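Local coordinates for protein prolyl endopeptidase (Myxococcus xanthus, PDB 2BKL) that probably cleaves oligopeptides on the carboxyl side of proline, and also alanine, as a serine peptidase of the prolyl oligopeptidase family, at residues 356-368 with 379-393. Residues are numbered along the deposited sequence; the frame is centred on the assembly and turned at random.
Sequences TVQLPGVGAASNL and YVFTSFTTPRQIYKT
A serine hydroxyl stands in for a backbone carbonyl where S366 meets V380: S366 OG accepts a hydrogen bond from V380 N at 3.0 Å, almost straight at 175°. Set between its own backbone N and carbonyl carbon (chi1 74°), the same OG gives its hydrogen to N367 O, so one hydroxyl is gripped twice and prolongs a pairing whose strand proper spans just two residues. The remaining bonds are regular antiparallel ones: S366 N to V380 O at 2.9 Å, and A364 exchanging both its N and its O with T382. P360 illustrates how a connecting loop can pack on a later strand. Its CG sits over one face of the F381 ring, 3.9 Å from the centroid, in a CH-pi contact, and also lies 3.3 Å from Y391 OH, a hydroxyl that donates to Q389 OE1. Both segments belong to the beta-propeller domain: 364-365 is an outermost strand of a four-stranded antiparallel blade, whereas 353-356 is an outermost strand of the preceding blade, so residues 357-363 link the two. F381, its CG anti to the backbone N (chi1 178°), reaches against this link, with CE1 3.4 Å from G361 O and A365 CB at the ring edge. A serine in its place would probably leave P360 without its aromatic platform and open a gap beside G361. Two residues earlier in the strand, the Y379 ring meets V357 CG1, 3.7 Å from CE1, and L359 CD2, 3.8 Å from CE2, both on the same side of its plane, while L368 CD2 meets its CD1.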
loop_
_atom_site.group_PDB
_atom_site.type_symbol
_atom_site.label_atom_id
_atom_site.label_comp_id
_atom_site.label_asym_id
_atom_site.label_seq_id
_atom_site.Cartn_x
_atom_site.Cartn_y
_atom_site.Cartn_z
ATOM N N THR A 356 28.007 -3.586 -4.939
ATOM C CA THR A 356 26.924 -3.163 -4.075
ATOM C C THR A 356 26.837 -1.657 -4.150
ATOM O O THR A 356 27.845 -0.943 -4.084
ATOM C CB THR A 356 27.211 -3.630 -2.635
ATOM O OG1 THR A 356 27.152 -5.071 -2.585
ATOM C CG2 THR A 356 26.132 -3.182 -1.673
ATOM N N VAL A 357 25.618 -1.166 -4.329
ATOM C CA VAL A 357 25.365 0.256 -4.333
ATOM C C VAL A 357 25.676 0.840 -2.965
ATOM O O VAL A 357 25.202 0.350 -1.941
ATOM C CB VAL A 357 23.921 0.575 -4.749
ATOM C CG1 VAL A 357 23.710 2.091 -4.794
ATOM C CG2 VAL A 357 23.618 0.010 -6.088
ATOM N N GLN A 358 26.515 1.872 -2.921
ATOM C CA GLN A 358 26.890 2.489 -1.662
ATOM C C GLN A 358 25.915 3.587 -1.316
ATOM O O GLN A 358 25.832 4.619 -1.978
ATOM C CB GLN A 358 28.310 3.043 -1.756
ATOM C CG GLN A 358 29.344 1.974 -2.114
ATOM C CD GLN A 358 29.453 0.861 -1.092
ATOM O OE1 GLN A 358 29.739 1.117 0.094
ATOM N NE2 GLN A 358 29.264 -0.377 -1.527
ATOM N N LEU A 359 25.146 3.333 -0.262
ATOM C CA LEU A 359 24.062 4.217 0.119
ATOM C C LEU A 359 24.598 5.357 0.976
ATOM O O LEU A 359 25.623 5.224 1.664
ATOM C CB LEU A 359 23.003 3.445 0.896
ATOM C CG LEU A 359 22.462 2.229 0.148
ATOM C CD1 LEU A 359 21.472 1.456 1.028
ATOM C CD2 LEU A 359 21.829 2.588 -1.169
ATOM N N PRO A 360 23.877 6.459 0.989
ATOM C CA PRO A 360 24.326 7.624 1.768
ATOM C C PRO A 360 24.283 7.436 3.289
ATOM O O PRO A 360 24.945 8.176 4.022
ATOM C CB PRO A 360 23.370 8.742 1.327
ATOM C CG PRO A 360 22.398 8.185 0.450
ATOM C CD PRO A 360 22.651 6.722 0.231
ATOM N N GLY A 361 23.550 6.443 3.769
ATOM C CA GLY A 361 23.351 6.284 5.191
ATOM C C GLY A 361 22.398 5.162 5.452
ATOM O O GLY A 361 22.024 4.426 4.531
ATOM N N VAL A 362 22.035 5.020 6.723
ATOM C CA VAL A 362 21.051 4.063 7.170
ATOM C C VAL A 362 19.666 4.632 6.858
ATOM O O VAL A 362 19.331 5.761 7.245
ATOM C CB VAL A 362 21.207 3.785 8.687
ATOM C CG1 VAL A 362 20.059 2.929 9.223
ATOM C CG2 VAL A 362 22.568 3.115 8.954
ATOM N N GLY A 363 18.889 3.868 6.112
ATOM C CA GLY A 363 17.539 4.260 5.740
ATOM C C GLY A 363 16.932 3.240 4.802
ATOM O O GLY A 363 17.148 2.049 4.938
ATOM N N ALA A 364 16.151 3.711 3.822
ATOM C CA ALA A 364 15.464 2.846 2.857
ATOM C C ALA A 364 15.841 3.264 1.441
ATOM O O ALA A 364 15.721 4.408 1.079
ATOM C CB ALA A 364 13.948 2.886 3.010
ATOM N N ALA A 365 16.244 2.313 0.633
ATOM C CA ALA A 365 16.597 2.561 -0.764
ATOM C C ALA A 365 15.731 1.748 -1.685
ATOM O O ALA A 365 15.522 0.555 -1.431
ATOM C CB ALA A 365 18.043 2.239 -1.005
ATOM N N SER A 366 15.263 2.338 -2.793
ATOM C CA SER A 366 14.580 1.592 -3.825
ATOM C C SER A 366 15.584 0.791 -4.651
ATOM O O SER A 366 16.789 1.053 -4.621
ATOM C CB SER A 366 13.806 2.528 -4.756
ATOM O OG SER A 366 14.709 3.233 -5.619
ATOM N N ASN A 367 15.072 -0.145 -5.436
ATOM C CA ASN A 367 15.884 -0.774 -6.454
ATOM C C ASN A 367 16.221 0.267 -7.508
ATOM O O ASN A 367 15.583 1.320 -7.598
ATOM C CB ASN A 367 15.169 -1.986 -7.051
ATOM C CG ASN A 367 16.127 -3.005 -7.647
ATOM O OD1 ASN A 367 17.314 -2.854 -7.563
ATOM N ND2 ASN A 367 15.589 -4.083 -8.187
ATOM N N LEU A 368 17.222 -0.017 -8.311
ATOM C CA LEU A 368 17.518 0.828 -9.444
ATOM C C LEU A 368 16.378 0.799 -10.443
ATOM O O LEU A 368 15.754 -0.242 -10.680
ATOM C CB LEU A 368 18.801 0.397 -10.112
ATOM C CG LEU A 368 20.090 0.566 -9.327
ATOM C CD1 LEU A 368 21.270 0.069 -10.156
ATOM C CD2 LEU A 368 20.286 2.006 -8.912
ATOM N N TYR A 379 17.835 5.733 -8.172
ATOM C CA TYR A 379 17.208 5.159 -7.008
ATOM C C TYR A 379 16.854 6.241 -6.014
ATOM O O TYR A 379 17.433 7.336 -6.013
ATOM C CB TYR A 379 18.071 4.068 -6.353
ATOM C CG TYR A 379 19.252 4.539 -5.540
ATOM C CD1 TYR A 379 20.493 4.713 -6.117
ATOM C CD2 TYR A 379 19.135 4.764 -4.167
ATOM C CE1 TYR A 379 21.613 5.126 -5.336
ATOM C CE2 TYR A 379 20.214 5.166 -3.412
ATOM C CZ TYR A 379 21.445 5.369 -4.021
ATOM O OH TYR A 379 22.507 5.744 -3.217
ATOM N N VAL A 380 15.868 5.922 -5.191
ATOM C CA VAL A 380 15.384 6.816 -4.149
ATOM C C VAL A 380 15.883 6.349 -2.810
ATOM O O VAL A 380 15.851 5.153 -2.525
ATOM C CB VAL A 380 13.839 6.794 -4.166
ATOM C CG1 VAL A 380 13.249 7.716 -3.109
ATOM C CG2 VAL A 380 13.275 7.157 -5.539
ATOM N N PHE A 381 16.357 7.283 -1.994
ATOM C CA PHE A 381 16.761 7.011 -0.624
ATOM C C PHE A 381 16.029 7.908 0.364
ATOM O O PHE A 381 15.899 9.110 0.149
ATOM C CB PHE A 381 18.260 7.197 -0.477
ATOM C CG PHE A 381 18.743 6.974 0.917
ATOM C CD1 PHE A 381 19.025 5.689 1.355
ATOM C CD2 PHE A 381 18.903 8.039 1.778
ATOM C CE1 PHE A 381 19.445 5.464 2.628
ATOM C CE2 PHE A 381 19.307 7.832 3.054
ATOM C CZ PHE A 381 19.593 6.551 3.492
ATOM N N THR A 382 15.515 7.327 1.434
ATOM C CA THR A 382 14.898 8.090 2.523
ATOM C C THR A 382 15.363 7.485 3.830
ATOM O O THR A 382 15.860 6.384 3.886
ATOM C CB THR A 382 13.344 8.068 2.531
ATOM O OG1 THR A 382 12.879 6.691 2.605
ATOM C CG2 THR A 382 12.769 8.577 1.246
ATOM N N SER A 383 15.121 8.198 4.913
ATOM C CA SER A 383 15.198 7.596 6.250
ATOM C C SER A 383 14.135 8.251 7.090
ATOM O O SER A 383 13.454 9.163 6.647
ATOM C CB SER A 383 16.590 7.776 6.902
ATOM O OG SER A 383 16.752 9.049 7.511
ATOM N N PHE A 384 13.940 7.762 8.308
ATOM C CA PHE A 384 12.932 8.348 9.174
ATOM C C PHE A 384 13.184 9.832 9.439
ATOM O O PHE A 384 12.236 10.558 9.766
ATOM C CB PHE A 384 12.817 7.599 10.518
ATOM C CG PHE A 384 12.113 6.281 10.422
ATOM C CD1 PHE A 384 10.746 6.203 10.187
ATOM C CD2 PHE A 384 12.819 5.104 10.564
ATOM C CE1 PHE A 384 10.123 4.946 10.091
ATOM C CE2 PHE A 384 12.217 3.867 10.460
ATOM C CZ PHE A 384 10.869 3.781 10.223
ATOM N N THR A 385 14.442 10.254 9.313
ATOM C CA THR A 385 14.842 11.656 9.482
ATOM C C THR A 385 15.447 12.343 8.225
ATOM O O THR A 385 15.924 13.483 8.310
ATOM C CB THR A 385 15.854 11.741 10.642
ATOM O OG1 THR A 385 17.056 11.057 10.293
ATOM C CG2 THR A 385 15.351 11.001 11.864
ATOM N N THR A 386 15.402 11.673 7.076
ATOM C CA THR A 386 16.013 12.139 5.808
ATOM C C THR A 386 14.936 12.216 4.732
ATOM O O THR A 386 14.480 11.181 4.241
ATOM C CB THR A 386 17.107 11.145 5.282
ATOM O OG1 THR A 386 18.183 11.035 6.206
ATOM C CG2 THR A 386 17.787 11.678 4.021
ATOM N N PRO A 387 14.539 13.414 4.322
ATOM C CA PRO A 387 13.633 13.544 3.177
ATOM C C PRO A 387 14.162 12.879 1.894
ATOM O O PRO A 387 15.376 12.731 1.763
ATOM C CB PRO A 387 13.506 15.079 3.012
ATOM C CG PRO A 387 13.799 15.609 4.338
ATOM C CD PRO A 387 14.853 14.725 4.912
ATOM N N ARG A 388 13.276 12.515 0.963
ATOM C CA ARG A 388 13.644 11.787 -0.247
ATOM C C ARG A 388 14.782 12.430 -0.993
ATOM O O ARG A 388 14.778 13.615 -1.271
ATOM C CB ARG A 388 12.455 11.679 -1.225
ATOM C CG ARG A 388 11.468 10.592 -0.913
ATOM C CD ARG A 388 10.129 10.762 -1.630
ATOM N NE ARG A 388 10.248 10.976 -3.072
ATOM C CZ ARG A 388 10.111 10.022 -4.003
ATOM N NH1 ARG A 388 9.830 8.767 -3.662
ATOM N NH2 ARG A 388 10.241 10.329 -5.296
ATOM N N GLN A 389 15.752 11.598 -1.327
ATOM C CA GLN A 389 16.850 11.947 -2.194
ATOM C C GLN A 389 16.823 10.988 -3.358
ATOM O O GLN A 389 16.616 9.804 -3.164
ATOM C CB GLN A 389 18.150 11.756 -1.460
ATOM C CG GLN A 389 18.305 12.707 -0.260
ATOM C CD GLN A 389 19.536 12.453 0.576
ATOM O OE1 GLN A 389 20.233 11.449 0.409
ATOM N NE2 GLN A 389 19.779 13.343 1.526
ATOM N N ILE A 390 17.060 11.470 -4.558
ATOM C CA ILE A 390 17.201 10.630 -5.721
ATOM C C ILE A 390 18.610 10.713 -6.239
ATOM O O ILE A 390 19.145 11.792 -6.404
ATOM C CB ILE A 390 16.229 11.045 -6.823
ATOM C CG1 ILE A 390 14.788 10.988 -6.322
ATOM C CG2 ILE A 390 16.446 10.175 -8.063
ATOM C CD1 ILE A 390 13.822 11.553 -7.328
ATOM N N TYR A 391 19.206 9.555 -6.482
ATOM C CA TYR A 391 20.538 9.442 -7.046
ATOM C C TYR A 391 20.469 8.932 -8.469
ATOM O O TYR A 391 19.683 8.034 -8.790
ATOM C CB TYR A 391 21.410 8.512 -6.178
ATOM C CG TYR A 391 21.742 9.168 -4.869
ATOM C CD1 TYR A 391 20.858 9.105 -3.810
ATOM C CD2 TYR A 391 22.913 9.859 -4.699
ATOM C CE1 TYR A 391 21.111 9.735 -2.639
ATOM C CE2 TYR A 391 23.205 10.495 -3.487
ATOM C CZ TYR A 391 22.279 10.421 -2.473
ATOM O OH TYR A 391 22.526 11.019 -1.254
ATOM N N LYS A 392 21.306 9.509 -9.319
ATOM C CA LYS A 392 21.472 9.051 -10.683
ATOM C C LYS A 392 22.793 8.297 -10.717
ATOM O O LYS A 392 23.836 8.815 -10.308
ATOM C CB LYS A 392 21.482 10.228 -11.653
ATOM C CG LYS A 392 21.704 9.836 -13.114
ATOM C CD LYS A 392 21.655 11.057 -14.032
ATOM C CE LYS A 392 22.335 10.810 -15.347
ATOM N NZ LYS A 392 22.567 12.078 -16.084
ATOM N N THR A 393 22.748 7.062 -11.198
ATOM C CA THR A 393 23.916 6.205 -11.195
ATOM C C THR A 393 24.170 5.649 -12.584
ATOM O O THR A 393 23.258 5.539 -13.391
ATOM C CB THR A 393 23.760 5.035 -10.194
ATOM O OG1 THR A 393 22.872 4.031 -10.733
ATOM C CG2 THR A 393 23.090 5.441 -8.905
#